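Long-range contacts in probable CoA-transferase alpha subunit (Rhodococcus jostii, PDB 6COJ), which probably acts as the alpha subunit of a CoA-transferase-family enzyme and takes part in binding a large coenzyme A thioester: residues S32-I38 / T60-T66; S43-A49 / G251-A257; R130-L134 / A171-L175; L186-N192 / T223-T229. The protein carries 1 engineered substitution. All blocks are in the same frame, centred on the assembly; numbering follows the deposited sequence.

Interaction 1: residues S32-I38 / T60-T66; sequences SGMTIGI and TDLTVVT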
loop_
_atom_site.group_PDB
_atom_site.type_symbol
_atom_site.label_atom_id
_atom_site.label_comp_id
_atom_site.label_asym_id
_atom_site.label_seq_id
_atom_site.Cartn_x
_atom_site.Cartn_y
_atom_site.Cartn_z
ATOM N N SER A 32 16.635 15.687 22.462
ATOM C CA SER A 32 15.799 15.146 23.519
ATOM C C SER A 32 14.365 15.619 23.321
ATOM O O SER A 32 14.120 16.735 22.853
ATOM C CB SER A 32 16.328 15.579 24.889
ATOM O OG SER A 32 17.598 14.993 25.139
ATOM N N GLY A 33 13.415 14.753 23.656
ATOM C CA GLY A 33 12.010 15.065 23.513
ATOM C C GLY A 33 11.413 14.740 22.164
ATOM O O GLY A 33 10.199 14.903 21.993
ATOM N N MET A 34 12.214 14.280 21.207
ATOM C CA MET A 34 11.689 13.974 19.885
ATOM C C MET A 34 10.825 12.726 19.919
ATOM O O MET A 34 10.990 11.841 20.768
ATOM C CB MET A 34 12.825 13.728 18.898
ATOM C CG MET A 34 13.327 14.977 18.240
ATOM S SD MET A 34 14.581 14.540 17.035
ATOM C CE MET A 34 14.905 16.142 16.304
ATOM N N THR A 35 9.893 12.668 18.975
ATOM C CA THR A 35 9.223 11.427 18.617
ATOM C C THR A 35 10.022 10.784 17.486
ATOM O O THR A 35 10.198 11.392 16.421
ATOM C CB THR A 35 7.789 11.724 18.186
ATOM O OG1 THR A 35 7.065 12.251 19.299
ATOM C CG2 THR A 35 7.102 10.460 17.707
ATOM N N ILE A 36 10.533 9.576 17.726
ATOM C CA ILE A 36 11.403 8.891 16.779
ATOM C C ILE A 36 10.790 7.543 16.427
ATOM O O ILE A 36 10.441 6.760 17.320
ATOM C CB ILE A 36 12.825 8.714 17.342
ATOM C CG1 ILE A 36 13.409 10.082 17.698
ATOM C CG2 ILE A 36 13.720 7.974 16.337
ATOM C CD1 ILE A 36 14.853 10.030 18.166
ATOM N N GLY A 37 10.674 7.273 15.130
ATOM C CA GLY A 37 10.261 5.965 14.662
ATOM C C GLY A 37 11.499 5.139 14.360
ATOM O O GLY A 37 12.470 5.639 13.799
ATOM N N ILE A 38 11.463 3.870 14.750
ATOM C CA ILE A 38 12.581 2.965 14.509
ATOM C C ILE A 38 12.096 1.823 13.630
ATOM O O ILE A 38 11.102 1.159 13.956
ATOM C CB ILE A 38 13.193 2.446 15.823
ATOM C CG1 ILE A 38 13.592 3.622 16.711
ATOM C CG2 ILE A 38 14.392 1.564 15.507
ATOM C CD1 ILE A 38 14.168 3.214 18.042
ATOM N N THR A 60 17.636 12.045 25.148
ATOM C CA THR A 60 16.785 11.259 26.031
ATOM C C THR A 60 15.367 11.816 25.955
ATOM O O THR A 60 15.050 12.615 25.071
ATOM C CB THR A 60 17.381 11.256 27.445
ATOM O OG1 THR A 60 16.701 10.286 28.253
ATOM C CG2 THR A 60 17.267 12.636 28.082
ATOM N N ASP A 61 14.507 11.379 26.881
ATOM C CA ASP A 61 13.110 11.817 26.930
ATOM C C ASP A 61 12.411 11.589 25.588
ATOM O O ASP A 61 11.670 12.440 25.093
ATOM C CB ASP A 61 13.005 13.274 27.395
ATOM C CG ASP A 61 11.565 13.734 27.595
ATOM O OD1 ASP A 61 10.732 12.938 28.078
ATOM O OD2 ASP A 61 11.277 14.907 27.274
ATOM N N LEU A 62 12.643 10.423 24.995
ATOM C CA LEU A 62 12.153 10.139 23.653
ATOM C C LEU A 62 10.763 9.525 23.700
ATOM O O LEU A 62 10.398 8.801 24.630
ATOM C CB LEU A 62 13.090 9.167 22.942
ATOM C CG LEU A 62 14.489 9.723 22.652
ATOM C CD1 LEU A 62 15.362 8.648 22.024
ATOM C CD2 LEU A 62 14.404 10.955 21.752
ATOM N N THR A 63 9.981 9.826 22.674
ATOM C CA THR A 63 8.762 9.092 22.392
ATOM C C THR A 63 9.093 8.200 21.205
ATOM O O THR A 63 9.503 8.701 20.156
ATOM C CB THR A 63 7.630 10.066 22.060
ATOM O OG1 THR A 63 7.310 10.836 23.228
ATOM C CG2 THR A 63 6.383 9.317 21.613
ATOM N N VAL A 64 8.980 6.888 21.385
ATOM C CA VAL A 64 9.437 5.920 20.388
ATOM C C VAL A 64 8.232 5.243 19.750
ATOM O O VAL A 64 7.319 4.794 20.455
ATOM C CB VAL A 64 10.399 4.883 20.998
ATOM C CG1 VAL A 64 10.867 3.908 19.923
ATOM C CG2 VAL A 64 11.595 5.577 21.603
ATOM N N VAL A 65 8.240 5.166 18.419
ATOM C CA VAL A 65 7.221 4.460 17.639
ATOM C C VAL A 65 7.931 3.305 16.950
ATOM O O VAL A 65 8.868 3.533 16.176
ATOM C CB VAL A 65 6.564 5.381 16.597
ATOM C CG1 VAL A 65 5.537 4.610 15.787
ATOM C CG2 VAL A 65 5.917 6.583 17.273
ATOM N N THR A 66 7.507 2.073 17.230
ATOM C CA THR A 66 8.294 0.951 16.730
ATOM C C THR A 66 7.492 -0.341 16.791
ATOM O O THR A 66 6.568 -0.480 17.594
ATOM C CB THR A 66 9.585 0.799 17.549
ATOM O OG1 THR A 66 10.425 -0.188 16.932
ATOM C CG2 THR A 66 9.275 0.388 18.995
HETATM O O HOH W 1 9.112 12.731 24.062
#
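S32-I38 and T60-T66 run side by side as parallel strands, 35-38 against 62-65, with axes 4.6 Å apart and N-to-C directions 32° apart. I36 is bonded to the other strand on both its backbone groups. I36 N donates to T63 O at 2.8 Å, and I36 O accepts from V65 N at 2.9 Å. M34 O and I38 N extend this ladder to T63 N and V65 O. At the loop end T60 N donates to S32 OG (2.9 Å). That oxygen lies beside the S32 backbone N (chi1 -66°), within reach of the T60 amide.

I36, V64 and I38 share one face. I36 CD1 meets the L62 methyl CD2 at 3.7 Å, and I38 CD1 meets V64 CG1 at 3.9 Å. On the other face T35 and T63 lie alongside each other and point the same way, with T35 OG1 3.6 Å from T63 CB. A water bonds T63 OG1 at 2.7 Å. T66 OG1 hydrogen-bonds D71 of helix 70-77, which also covers I38. Strand 35-38, helix 48-56 and strand 62-65 form a beta-alpha-beta unit in the central parallel sheet of this Rossmann-like CoA-transferase fold.

Interaction 2: residues S43-A49 / G251-A257; sequences SRRKPMA and GAHFTLA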
loop_
_atom_site.group_PDB
_atom_site.type_symbol
_atom_site.label_atom_id
_atom_site.label_comp_id
_atom_site.label_asym_id
_atom_site.label_seq_id
_atom_site.Cartn_x
_atom_site.Cartn_y
_atom_site.Cartn_z
ATOM N N SER A 43 13.276 -8.523 16.353
ATOM C CA SER A 43 14.723 -8.697 16.202
ATOM C C SER A 43 15.115 -8.900 14.736
ATOM O O SER A 43 15.826 -9.846 14.368
ATOM C CB SER A 43 15.216 -9.831 17.095
ATOM O OG SER A 43 16.630 -9.927 17.093
ATOM N N ARG A 44 14.652 -7.985 13.882
ATOM C CA ARG A 44 14.835 -8.097 12.435
ATOM C C ARG A 44 15.184 -6.732 11.863
ATOM O O ARG A 44 14.387 -5.791 11.956
ATOM C CB ARG A 44 13.586 -8.667 11.740
ATOM C CG ARG A 44 13.031 -9.914 12.411
ATOM C CD ARG A 44 11.719 -10.380 11.792
ATOM N NE ARG A 44 11.005 -11.284 12.690
ATOM C CZ ARG A 44 10.312 -12.353 12.319
ATOM N NH1 ARG A 44 10.243 -12.717 11.039
ATOM N NH2 ARG A 44 9.705 -13.088 13.241
ATOM N N ARG A 45 16.370 -6.652 11.258
ATOM C CA ARG A 45 16.886 -5.466 10.560
ATOM C C ARG A 45 16.641 -4.175 11.326
ATOM O O ARG A 45 16.194 -3.163 10.783
ATOM C CB ARG A 45 16.429 -5.386 9.102
ATOM C CG ARG A 45 17.513 -4.764 8.214
ATOM C CD ARG A 45 17.114 -4.681 6.730
ATOM N NE ARG A 45 15.977 -3.769 6.578
ATOM C CZ ARG A 45 14.794 -4.076 6.054
ATOM N NH1 ARG A 45 14.557 -5.278 5.528
ATOM N NH2 ARG A 45 13.847 -3.141 6.042
ATOM N N LYS A 46 16.981 -4.210 12.617
ATOM C CA LYS A 46 16.920 -2.997 13.402
ATOM C C LYS A 46 18.171 -2.160 13.149
ATOM O O LYS A 46 19.250 -2.706 12.915
ATOM C CB LYS A 46 16.860 -3.359 14.880
ATOM C CG LYS A 46 15.491 -3.868 15.289
ATOM C CD LYS A 46 14.496 -2.740 15.304
ATOM C CE LYS A 46 13.104 -3.207 15.646
ATOM N NZ LYS A 46 12.217 -2.024 15.713
ATOM N N PRO A 47 18.052 -0.813 13.184
ATOM C CA PRO A 47 19.245 0.058 13.057
ATOM C C PRO A 47 20.021 0.105 14.369
ATOM O O PRO A 47 20.078 1.119 15.082
ATOM C CB PRO A 47 18.624 1.406 12.676
ATOM C CG PRO A 47 17.310 1.401 13.399
ATOM C CD PRO A 47 16.806 -0.028 13.290
ATOM N N MET A 48 20.628 -1.034 14.713
ATOM C CA MET A 48 21.233 -1.199 16.028
ATOM C C MET A 48 22.469 -0.325 16.203
ATOM O O MET A 48 22.729 0.157 17.315
ATOM C CB MET A 48 21.567 -2.670 16.281
ATOM C CG MET A 48 20.374 -3.603 16.332
ATOM S SD MET A 48 19.238 -3.272 17.691
ATOM C CE MET A 48 20.153 -4.007 19.044
ATOM N N ALA A 49 23.236 -0.100 15.133
ATOM C CA ALA A 49 24.355 0.832 15.229
ATOM C C ALA A 49 23.869 2.241 15.548
ATOM O O ALA A 49 24.471 2.940 16.371
ATOM C CB ALA A 49 25.197 0.794 13.951
ATOM N N GLY A 251 25.603 -3.265 10.708
ATOM C CA GLY A 251 24.931 -2.242 11.488
ATOM C C GLY A 251 23.575 -2.636 12.026
ATOM O O GLY A 251 22.966 -1.839 12.748
ATOM N N ALA A 252 23.083 -3.830 11.684
ATOM C CA ALA A 252 21.885 -4.370 12.301
ATOM C C ALA A 252 22.188 -5.377 13.408
ATOM O O ALA A 252 21.263 -5.789 14.114
ATOM C CB ALA A 252 20.968 -4.998 11.244
ATOM N N HIS A 253 23.449 -5.766 13.587
ATOM C CA HIS A 253 23.795 -6.741 14.619
ATOM C C HIS A 253 23.299 -6.235 15.977
ATOM O O HIS A 253 23.550 -5.080 16.307
ATOM C CB HIS A 253 25.312 -6.938 14.662
ATOM C CG HIS A 253 25.743 -8.012 15.608
ATOM N ND1 HIS A 253 25.914 -7.788 16.959
ATOM C CD2 HIS A 253 26.018 -9.322 15.403
ATOM C CE1 HIS A 253 26.268 -8.916 17.546
ATOM N NE2 HIS A 253 26.348 -9.860 16.624
ATOM N N PHE A 254 22.627 -7.062 16.785
ATOM C CA PHE A 254 22.533 -8.511 16.637
ATOM C C PHE A 254 21.225 -9.025 16.038
ATOM O O PHE A 254 20.903 -10.205 16.194
ATOM C CB PHE A 254 22.744 -9.176 18.012
ATOM C CG PHE A 254 22.015 -8.493 19.146
ATOM C CD1 PHE A 254 20.685 -8.801 19.431
ATOM C CD2 PHE A 254 22.658 -7.539 19.929
ATOM C CE1 PHE A 254 20.021 -8.168 20.479
ATOM C CE2 PHE A 254 21.997 -6.904 20.979
ATOM C CZ PHE A 254 20.679 -7.220 21.253
ATOM N N THR A 255 20.474 -8.171 15.344
ATOM C CA THR A 255 19.272 -8.634 14.660
ATOM C C THR A 255 19.632 -9.160 13.266
ATOM O O THR A 255 20.743 -8.955 12.766
ATOM C CB THR A 255 18.230 -7.512 14.574
ATOM O OG1 THR A 255 18.675 -6.453 13.704
ATOM C CG2 THR A 255 17.985 -6.948 15.974
ATOM N N LEU A 256 18.692 -9.862 12.637
ATOM C CA LEU A 256 18.956 -10.369 11.289
ATOM C C LEU A 256 18.889 -9.236 10.259
ATOM O O LEU A 256 18.401 -8.138 10.532
ATOM C CB LEU A 256 18.020 -11.530 10.933
ATOM C CG LEU A 256 16.500 -11.349 10.955
ATOM C CD1 LEU A 256 16.004 -10.498 9.791
ATOM C CD2 LEU A 256 15.808 -12.711 10.940
ATOM N N ALA A 257 19.357 -9.512 9.046
ATOM C CA ALA A 257 19.407 -8.453 8.039
ATOM C C ALA A 257 19.218 -9.014 6.632
ATOM O O ALA A 257 20.045 -8.836 5.743
ATOM C CB ALA A 257 20.700 -7.649 8.145
#
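The F254 ring carries M48 CE over one face, a CH-pi contact 4.2 Å from the ring centroid and above the CE2-CZ side. M48 gets there by bending twice (chi2 -64°, chi3 -78°), which folds its methyl onto the phenyl ring. The neighbouring H253 ring has F254 CB on one face. The peptide bond before F254 is cis.

T255 is the polar centre. Its OG1 stands between the backbone N and the carbonyl carbon (chi1 68°). From there it accepts from K46 N at 3.0 Å and donates to A252 O at 2.7 Å. T255 N reaches A252 O from the same face of that carbonyl, so the loop is tied back on itself. T255 CG2 packs at 3.5 Å on S43 OG, which bonds Q268. With a valine here, K46 N would probably be left without its acceptor and A252 O would keep one donor fewer.

R45 N donates to L256 O (2.6 Å), while the return bond from L256 N to S43 O is weak. R44 and L256 lie side by side, with R44 CB 3.6 Å from L256 CD1. At the other end A49 N donates to G251 O (3.0 Å), which fixes the loop to the first turn of helix 48-56 just after the N-cap P47.

The charged ends reach same-chain partners: R44 binds D92, R45 binds D203 and H183 O, K46 binds D71 and G39 O. M48, F254 and T255 touch P70 of helix 70-77. H253 and F254 lean on helix 293-306, and R45, P47 and A252 on strand 177-184.

Interaction 3: residues R130-L134 / A171-L175; sequences RLPFL and AMPAL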
loop_
_atom_site.group_PDB
_atom_site.type_symbol
_atom_site.label_atom_id
_atom_site.label_comp_id
_atom_site.label_asym_id
_atom_site.label_seq_id
_atom_site.Cartn_x
_atom_site.Cartn_y
_atom_site.Cartn_z
ATOM N N ARG A 130 -0.148 12.757 5.065
ATOM C CA ARG A 130 -0.501 14.026 5.709
ATOM C C ARG A 130 -1.976 14.062 6.103
ATOM O O ARG A 130 -2.612 15.121 6.097
ATOM C CB ARG A 130 -0.105 15.242 4.858
ATOM C CG ARG A 130 1.367 15.183 4.391
ATOM C CD ARG A 130 1.736 16.369 3.513
ATOM N NE ARG A 130 0.934 16.400 2.287
ATOM C CZ ARG A 130 0.905 17.418 1.434
ATOM N NH1 ARG A 130 1.661 18.486 1.632
ATOM N NH2 ARG A 130 0.138 17.347 0.351
ATOM N N LEU A 131 -2.528 12.897 6.434
ATOM C CA LEU A 131 -3.902 12.833 6.900
ATOM C C LEU A 131 -3.944 12.773 8.421
ATOM O O LEU A 131 -3.034 12.233 9.052
ATOM C CB LEU A 131 -4.594 11.583 6.350
ATOM C CG LEU A 131 -4.776 11.576 4.834
ATOM C CD1 LEU A 131 -5.219 10.209 4.353
ATOM C CD2 LEU A 131 -5.792 12.630 4.418
ATOM N N PRO A 132 -4.985 13.319 9.050
ATOM C CA PRO A 132 -5.043 13.303 10.524
ATOM C C PRO A 132 -5.408 11.954 11.108
ATOM O O PRO A 132 -5.118 11.705 12.288
ATOM C CB PRO A 132 -6.120 14.352 10.849
ATOM C CG PRO A 132 -6.973 14.410 9.590
ATOM C CD PRO A 132 -6.043 14.144 8.442
ATOM N N PHE A 133 -6.043 11.080 10.332
ATOM C CA PHE A 133 -6.414 9.758 10.798
ATOM C C PHE A 133 -6.672 8.882 9.585
ATOM O O PHE A 133 -6.871 9.372 8.465
ATOM C CB PHE A 133 -7.689 9.802 11.648
ATOM C CG PHE A 133 -8.943 10.017 10.827
ATOM C CD1 PHE A 133 -9.310 11.289 10.413
ATOM C CD2 PHE A 133 -9.730 8.939 10.441
ATOM C CE1 PHE A 133 -10.434 11.488 9.631
ATOM C CE2 PHE A 133 -10.856 9.132 9.660
ATOM C CZ PHE A 133 -11.213 10.405 9.254
ATOM N N LEU A 134 -6.702 7.577 9.832
ATOM C CA LEU A 134 -7.305 6.619 8.913
ATOM C C LEU A 134 -8.182 5.685 9.733
ATOM O O LEU A 134 -7.830 5.346 10.871
ATOM C CB LEU A 134 -6.245 5.790 8.161
ATOM C CG LEU A 134 -5.483 6.506 7.042
ATOM C CD1 LEU A 134 -4.291 5.682 6.569
ATOM C CD2 LEU A 134 -6.435 6.810 5.870
ATOM N N ALA A 171 -10.570 5.622 14.729
ATOM C CA ALA A 171 -9.862 6.640 13.955
ATOM C C ALA A 171 -8.409 6.581 14.398
ATOM O O ALA A 171 -8.033 7.167 15.418
ATOM C CB ALA A 171 -10.461 8.021 14.212
ATOM N N MET A 172 -7.588 5.833 13.680
ATOM C CA MET A 172 -6.184 5.765 14.058
ATOM C C MET A 172 -5.524 7.100 13.750
ATOM O O MET A 172 -5.486 7.505 12.583
ATOM C CB MET A 172 -5.496 4.654 13.273
ATOM C CG MET A 172 -4.010 4.568 13.576
ATOM S SD MET A 172 -3.707 4.132 15.296
ATOM C CE MET A 172 -1.990 4.612 15.388
ATOM N N PRO A 173 -5.010 7.823 14.742
ATOM C CA PRO A 173 -4.357 9.101 14.444
ATOM C C PRO A 173 -3.040 8.883 13.714
ATOM O O PRO A 173 -2.381 7.844 13.849
ATOM C CB PRO A 173 -4.110 9.697 15.836
ATOM C CG PRO A 173 -3.921 8.476 16.706
ATOM C CD PRO A 173 -4.933 7.484 16.174
ATOM N N ALA A 174 -2.651 9.891 12.942
ATOM C CA ALA A 174 -1.360 9.842 12.271
ATOM C C ALA A 174 -0.229 9.717 13.285
ATOM O O ALA A 174 -0.211 10.404 14.316
ATOM C CB ALA A 174 -1.162 11.109 11.446
ATOM N N LEU A 175 0.716 8.827 12.988
ATOM C CA LEU A 175 1.938 8.700 13.782
ATOM C C LEU A 175 3.038 9.557 13.152
ATOM O O LEU A 175 3.999 9.068 12.549
ATOM C CB LEU A 175 2.341 7.229 13.897
ATOM C CG LEU A 175 1.362 6.346 14.685
ATOM C CD1 LEU A 175 1.709 4.870 14.531
ATOM C CD2 LEU A 175 1.341 6.742 16.159
#
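F133 and P173 meet as a non-hydrogen-bonded pair of an antiparallel sheet, where strand 133-136 starts alongside the end of strand 168-173. Their CA atoms are 4.2 Å apart. At this position P173 needs no N-H toward its partner, so the proline costs the pair no bond. The next pair, L134 and M172, is hydrogen-bonded both ways. L134 N donates to M172 O at 3.0 Å, in the carbonyl plane, and M172 N returns a bond to L134 O at 2.9 Å.

Beyond the strand, A174 N donates to P132 O at 3.1 Å. It comes from well above the carbonyl plane, 58° out of it. A174 CB rests 3.2 Å from L131 O, one residue before P132.

F133 CG stands between its backbone N and carbonyl carbon (chi1 74°). This brings CD2 of the ring against A171 CB at 3.9 Å. M172 goes the other way: its CB touches L134 O at 3.4 Å, and the rest of the side chain runs to helix 117-128.

R130 is the C-prime residue of the Schellman motif that ends helix 117-128, and the chain reaches strand 133-136 after a short linker. L134 and M172 pack on that helix. F133 and A171 face V155 of strand 153-156. A171 O accepts from Y159 OH of the second subunit, placing this end of the sheet at the dimer interface.

Interaction 4: residues L186-N192 / T223-T229; sequences LGDKHGN and TEELVKT. With SO4 (sulfate ion), chain D.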
loop_
_atom_site.group_PDB
_atom_site.type_symbol
_atom_site.label_atom_id
_atom_site.label_comp_id
_atom_site.label_asym_id
_atom_site.label_seq_id
_atom_site.Cartn_x
_atom_site.Cartn_y
_atom_site.Cartn_z
ATOM N N LEU A 186 21.601 -1.822 1.116
ATOM C CA LEU A 186 22.415 -1.191 0.094
ATOM C C LEU A 186 21.829 0.179 -0.181
ATOM O O LEU A 186 20.607 0.345 -0.168
ATOM C CB LEU A 186 22.357 -2.026 -1.192
ATOM C CG LEU A 186 23.476 -1.856 -2.206
ATOM C CD1 LEU A 186 24.821 -2.214 -1.579
ATOM C CD2 LEU A 186 23.182 -2.765 -3.373
ATOM N N GLY A 187 22.686 1.151 -0.449
ATOM C CA GLY A 187 22.189 2.474 -0.780
ATOM C C GLY A 187 23.282 3.311 -1.400
ATOM O O GLY A 187 24.461 2.957 -1.351
ATOM N N ASP A 188 22.872 4.444 -1.973
ATOM C CA ASP A 188 23.801 5.409 -2.542
ATOM C C ASP A 188 23.938 6.616 -1.607
ATOM O O ASP A 188 23.270 6.706 -0.569
ATOM C CB ASP A 188 23.450 5.707 -4.011
ATOM C CG ASP A 188 22.229 6.618 -4.192
ATOM O OD1 ASP A 188 21.740 7.226 -3.208
ATOM O OD2 ASP A 188 21.721 6.648 -5.336
ATOM N N LYS A 189 24.845 7.538 -1.962
ATOM C CA LYS A 189 25.110 8.684 -1.100
ATOM C C LYS A 189 23.985 9.699 -1.103
ATOM O O LYS A 189 24.057 10.673 -0.346
ATOM C CB LYS A 189 26.427 9.358 -1.491
ATOM C CG LYS A 189 26.438 9.964 -2.885
ATOM C CD LYS A 189 27.833 10.516 -3.149
ATOM C CE LYS A 189 27.976 11.117 -4.521
ATOM N NZ LYS A 189 29.396 11.542 -4.727
ATOM N N HIS A 190 22.953 9.500 -1.930
ATOM C CA HIS A 190 21.831 10.420 -2.011
ATOM C C HIS A 190 20.594 9.908 -1.289
ATOM O O HIS A 190 19.589 10.623 -1.235
ATOM C CB HIS A 190 21.473 10.688 -3.476
ATOM C CG HIS A 190 22.645 11.011 -4.346
ATOM N ND1 HIS A 190 23.420 12.138 -4.174
ATOM C CD2 HIS A 190 23.157 10.360 -5.417
ATOM C CE1 HIS A 190 24.374 12.155 -5.090
ATOM N NE2 HIS A 190 24.230 11.090 -5.862
ATOM N N GLY A 191 20.623 8.682 -0.770
ATOM C CA GLY A 191 19.488 8.137 -0.066
ATOM C C GLY A 191 18.648 7.138 -0.840
ATOM O O GLY A 191 17.714 6.576 -0.259
ATOM N N ASN A 192 18.908 6.917 -2.130
ATOM C CA ASN A 192 18.291 5.768 -2.771
ATOM C C ASN A 192 18.769 4.512 -2.062
ATOM O O ASN A 192 19.961 4.381 -1.767
ATOM C CB ASN A 192 18.658 5.735 -4.248
ATOM C CG ASN A 192 18.148 6.936 -4.997
ATOM O OD1 ASN A 192 16.942 7.240 -4.992
ATOM N ND2 ASN A 192 19.069 7.661 -5.632
ATOM N N THR A 223 24.904 4.978 -7.563
ATOM C CA THR A 223 23.514 4.745 -7.950
ATOM C C THR A 223 23.404 3.648 -8.996
ATOM O O THR A 223 22.557 2.751 -8.890
ATOM C CB THR A 223 22.898 6.031 -8.499
ATOM O OG1 THR A 223 23.025 7.083 -7.535
ATOM C CG2 THR A 223 21.409 5.824 -8.817
ATOM N N GLU A 224 24.272 3.684 -10.001
ATOM C CA GLU A 224 24.148 2.702 -11.058
ATOM C C GLU A 224 24.446 1.295 -10.560
ATOM O O GLU A 224 23.816 0.333 -11.010
ATOM C CB GLU A 224 25.010 3.106 -12.247
ATOM C CG GLU A 224 24.990 2.072 -13.312
ATOM C CD GLU A 224 23.745 2.180 -14.197
ATOM O OE1 GLU A 224 23.746 1.518 -15.241
ATOM O OE2 GLU A 224 22.765 2.891 -13.838
ATOM N N GLU A 225 25.372 1.155 -9.612
ATOM C CA GLU A 225 25.595 -0.155 -9.019
ATOM C C GLU A 225 24.368 -0.616 -8.240
ATOM O O GLU A 225 23.962 -1.779 -8.337
ATOM C CB GLU A 225 26.831 -0.116 -8.120
ATOM C CG GLU A 225 27.135 -1.460 -7.523
ATOM C CD GLU A 225 28.460 -1.517 -6.792
ATOM O OE1 GLU A 225 29.194 -0.504 -6.752
ATOM O OE2 GLU A 225 28.755 -2.594 -6.251
ATOM N N LEU A 226 23.760 0.288 -7.471
ATOM C CA LEU A 226 22.563 -0.055 -6.703
ATOM C C LEU A 226 21.461 -0.614 -7.598
ATOM O O LEU A 226 20.898 -1.679 -7.317
ATOM C CB LEU A 226 22.067 1.180 -5.948
ATOM C CG LEU A 226 20.691 1.096 -5.284
ATOM C CD1 LEU A 226 20.738 0.125 -4.120
ATOM C CD2 LEU A 226 20.250 2.478 -4.809
ATOM N N VAL A 227 21.126 0.103 -8.677
ATOM C CA VAL A 227 19.964 -0.267 -9.477
ATOM C C VAL A 227 20.248 -1.488 -10.337
ATOM O O VAL A 227 19.308 -2.145 -10.795
ATOM C CB VAL A 227 19.413 0.918 -10.296
ATOM C CG1 VAL A 227 19.070 2.085 -9.373
ATOM C CG2 VAL A 227 20.402 1.347 -11.372
ATOM N N LYS A 228 21.520 -1.819 -10.572
ATOM C CA LYS A 228 21.838 -3.041 -11.294
ATOM C C LYS A 228 21.958 -4.259 -10.385
ATOM O O LYS A 228 22.043 -5.384 -10.890
ATOM C CB LYS A 228 23.112 -2.864 -12.139
ATOM C CG LYS A 228 22.927 -1.924 -13.314
ATOM C CD LYS A 228 22.165 -2.629 -14.430
ATOM C CE LYS A 228 22.091 -1.776 -15.686
ATOM N NZ LYS A 228 22.318 -0.333 -15.376
ATOM N N THR A 229 21.948 -4.067 -9.068
ATOM C CA THR A 229 22.101 -5.157 -8.110
ATOM C C THR A 229 20.772 -5.738 -7.646
ATOM O O THR A 229 20.690 -6.943 -7.372
ATOM C CB THR A 229 22.901 -4.664 -6.896
ATOM O OG1 THR A 229 24.193 -4.236 -7.337
ATOM C CG2 THR A 229 23.069 -5.766 -5.854
HETATM S S SO4 D . 27.683 13.265 -7.737
HETATM O O1 SO4 D . 28.690 13.350 -6.684
HETATM O O2 SO4 D . 26.367 13.572 -7.179
HETATM O O3 SO4 D . 28.011 14.229 -8.785
HETATM O O4 SO4 D . 27.673 11.915 -8.294
#
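D188 OD2 is gripped by two donors, T223 OG1 at 2.6 Å and N192 ND2 at 2.9 Å. The amide comes in nearly straight (170°) on the syn lone pair, with the oxygen lying in the amide plane of N192. The T223 hydroxyl arrives from above the carboxylate plane, 37° out of it. D188 OD1 accepts from H190 N at 2.9 Å, which makes an Asx turn, and weakly from N192 N. The carboxylate thus holds the type I turn 188-191 and the first turn of helix 223-229 together. It can do both because D188 CG stands between the backbone N and the carbonyl carbon (chi1 76°). With an alanine here, T223 OG1 and N192 ND2 would probably lose their common acceptor, and the turn its Asx bond.

L226 fills the apolar side of the contact. Its CD1 lies 3.9 Å from L186 CD2, and the two leucines run antiparallel, flank to flank. L226 CD2 sits on N192 CB at 3.7 Å. L186 CD2 also touches T229 CG2.

T223 OG1 meets the edge of the H190 ring in plane, near CD2, while K189 CG covers one face. H190 ND1 bonds R17 O. K189 NZ holds a sulfate oxygen, O1, at 2.8 Å; S15 OG binds the same ion, probably from the crystallisation liquor. N192 ND2 also donates to an acidic side chain of another protein chain. Several N-H and O-H donors on one carboxylate are consistent with an ionised D188.

Interactions 1 and 2 are joined directly. K46 NZ lies 2.8 Å from T66 OG1, and P47 CG packs on I38 CG2 at 3.6 Å. Helix 48-56, which begins in interaction 2, connects the two strands of interaction 1. Interaction 3 also touches interaction 1, through V65 CG1 and L175 CD1 at 4.0 Å. Interaction 4 stands apart, its nearest atoms about 8 Å from interaction 2 and about 15 Å from interaction 1. The bound CoA thioester, whose pocket includes W41, F88, Y97 and A117, is about 7 Å from the R44 side chain and about 12 Å from that of T66. A117 begins the helix on which interaction 3 packs.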